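Local coordinates for staphylococcal nuclease domain-containing protein 1 (Drosophila melanogaster, PDB 2WAC), which cuts both DNA and RNA as an endonuclease, associates with the RNA-induced silencing complex, and binds peptides carrying symmetrically dimethylated arginines through its Tudor domain, at residues V2-V7 / T162-T167. Numbering follows the deposited sequence.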
loop_
_atom_site.group_PDB
_atom_site.type_symbol
_atom_site.label_atom_id
_atom_site.label_comp_id
_atom_site.label_asym_id
_atom_site.label_seq_id
_atom_site.Cartn_x
_atom_site.Cartn_y
_atom_site.Cartn_z
ATOM N N VAL A 2 -0.239 9.191 21.528
ATOM C CA VAL A 2 -0.782 8.337 20.472
ATOM C C VAL A 2 0.176 7.173 20.202
ATOM O O VAL A 2 1.384 7.370 20.038
ATOM C CB VAL A 2 -1.072 9.137 19.169
ATOM C CG1 VAL A 2 -1.398 8.205 18.004
ATOM C CG2 VAL A 2 -2.212 10.125 19.388
ATOM N N ASN A 3 -0.383 5.967 20.177
ATOM C CA ASN A 3 0.367 4.743 19.931
ATOM C C ASN A 3 0.654 4.539 18.439
ATOM O O ASN A 3 -0.062 3.806 17.751
ATOM C CB ASN A 3 -0.413 3.549 20.503
ATOM C CG ASN A 3 0.472 2.348 20.800
ATOM O OD1 ASN A 3 1.689 2.382 20.604
ATOM N ND2 ASN A 3 -0.143 1.272 21.283
ATOM N N TYR A 4 1.702 5.201 17.946
ATOM C CA TYR A 4 2.116 5.078 16.545
ATOM C C TYR A 4 2.768 3.723 16.274
ATOM O O TYR A 4 3.446 3.169 17.142
ATOM C CB TYR A 4 3.075 6.214 16.161
ATOM C CG TYR A 4 2.395 7.554 15.981
ATOM C CD1 TYR A 4 1.799 7.897 14.768
ATOM C CD2 TYR A 4 2.340 8.477 17.026
ATOM C CE1 TYR A 4 1.166 9.123 14.598
ATOM C CE2 TYR A 4 1.705 9.711 16.865
ATOM C CZ TYR A 4 1.121 10.024 15.648
ATOM O OH TYR A 4 0.494 11.237 15.472
ATOM N N GLU A 5 2.545 3.191 15.075
ATOM C CA GLU A 5 3.231 1.982 14.635
ATOM C C GLU A 5 4.351 2.360 13.673
ATOM O O GLU A 5 4.135 3.105 12.714
ATOM C CB GLU A 5 2.261 0.995 13.971
ATOM C CG GLU A 5 2.864 -0.397 13.721
ATOM C CD GLU A 5 2.114 -1.212 12.670
ATOM O OE1 GLU A 5 1.170 -0.682 12.043
ATOM O OE2 GLU A 5 2.476 -2.390 12.464
ATOM N N ASN A 6 5.550 1.853 13.945
ATOM C CA ASN A 6 6.693 2.075 13.069
ATOM C C ASN A 6 6.611 1.155 11.857
ATOM O O ASN A 6 6.734 -0.065 11.982
ATOM C CB ASN A 6 8.010 1.881 13.829
ATOM C CG ASN A 6 8.256 2.968 14.867
ATOM O OD1 ASN A 6 8.088 4.158 14.593
ATOM N ND2 ASN A 6 8.671 2.562 16.061
ATOM N N VAL A 7 6.369 1.750 10.690
ATOM C CA VAL A 7 6.199 0.990 9.448
ATOM C C VAL A 7 7.159 1.433 8.344
ATOM O O VAL A 7 7.820 2.464 8.457
ATOM C CB VAL A 7 4.738 1.065 8.893
ATOM C CG1 VAL A 7 3.729 0.558 9.919
ATOM C CG2 VAL A 7 4.389 2.478 8.430
ATOM N N THR A 162 -3.081 7.936 9.051
ATOM C CA THR A 162 -2.126 9.016 8.816
ATOM C C THR A 162 -0.704 8.464 8.849
ATOM O O THR A 162 -0.442 7.431 9.470
ATOM C CB THR A 162 -2.253 10.172 9.843
ATOM O OG1 THR A 162 -2.183 9.651 11.177
ATOM C CG2 THR A 162 -3.564 10.931 9.649
ATOM N N LEU A 163 0.201 9.159 8.165
ATOM C CA LEU A 163 1.621 8.831 8.178
ATOM C C LEU A 163 2.419 10.046 8.623
ATOM O O LEU A 163 2.159 11.167 8.181
ATOM C CB LEU A 163 2.096 8.357 6.798
ATOM C CG LEU A 163 1.509 7.062 6.228
ATOM C CD1 LEU A 163 2.084 6.798 4.842
ATOM C CD2 LEU A 163 1.757 5.869 7.150
ATOM N N ARG A 164 3.396 9.811 9.492
ATOM C CA ARG A 164 4.149 10.878 10.136
ATOM C C ARG A 164 5.650 10.624 10.016
ATOM O O ARG A 164 6.095 9.479 10.122
ATOM C CB ARG A 164 3.747 10.948 11.612
ATOM C CG ARG A 164 4.202 12.188 12.345
ATOM C CD ARG A 164 3.572 12.287 13.731
ATOM N NE ARG A 164 4.331 11.567 14.753
ATOM C CZ ARG A 164 4.212 11.778 16.063
ATOM N NH1 ARG A 164 3.364 12.690 16.522
ATOM N NH2 ARG A 164 4.947 11.078 16.919
ATOM N N ASP A 165 6.425 11.687 9.794
ATOM C CA ASP A 165 7.882 11.587 9.852
ATOM C C ASP A 165 8.315 11.436 11.311
ATOM O O ASP A 165 7.890 12.213 12.163
ATOM C CB ASP A 165 8.557 12.807 9.213
ATOM C CG ASP A 165 10.069 12.659 9.124
ATOM O OD1 ASP A 165 10.763 12.935 10.125
ATOM O OD2 ASP A 165 10.564 12.268 8.047
ATOM N N PRO A 166 9.167 10.433 11.603
ATOM C CA PRO A 166 9.578 10.165 12.985
ATOM C C PRO A 166 10.392 11.295 13.616
ATOM O O PRO A 166 10.406 11.428 14.840
ATOM C CB PRO A 166 10.453 8.911 12.864
ATOM C CG PRO A 166 10.166 8.341 11.516
ATOM C CD PRO A 166 9.791 9.497 10.651
ATOM N N THR A 167 11.066 12.091 12.790
ATOM C CA THR A 167 11.949 13.146 13.288
ATOM C C THR A 167 11.239 14.496 13.437
ATOM O O THR A 167 11.297 15.117 14.501
ATOM C CB THR A 167 13.220 13.278 12.411
ATOM O OG1 THR A 167 13.992 12.073 12.508
ATOM C CG2 THR A 167 14.081 14.459 12.850
HETATM O O HOH W 1 0.019 12.114 12.270
#
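The guanidinium of R164 lies over one face of the Y4 ring in an off-centre cation-pi stack, planes 24° apart, with R164 CZ above the rim, 3.3 Å from Y4 CE2. A long, flat-ended arginine suits this place: CG stands anti to the backbone N (chi1 -167°) and the chain bends at chi3 (87°), which brings the group across the ring while R164 NH2 hydrogen-bonds to Q147. Tyrosine offers the cation a flat pi face, and its OH is weakly bridged by water to T162 OG1, itself bonded to E151. V2 CG1 packs on the ring's opposite face. With an alanine in place of Y4, the guanidinium would probably lose the ring it lies on, and V2 CG1 its packing partner. The branched apolar ends of V7 and L163, suited to burial, just touch (V7 CG2 to L163 CD2, 4.5 Å). In this Tudor-plus-SN5 piece, the five-stranded sheet is consistent with the OB fold of staphylococcal nuclease domains, the Tudor barrel being inserted into it. Strand 145-152 pairs with both segments, closing the sheet, and the stack reaches across it; strand 17-22 lies against V7 and L163, helix 193-208 against T162.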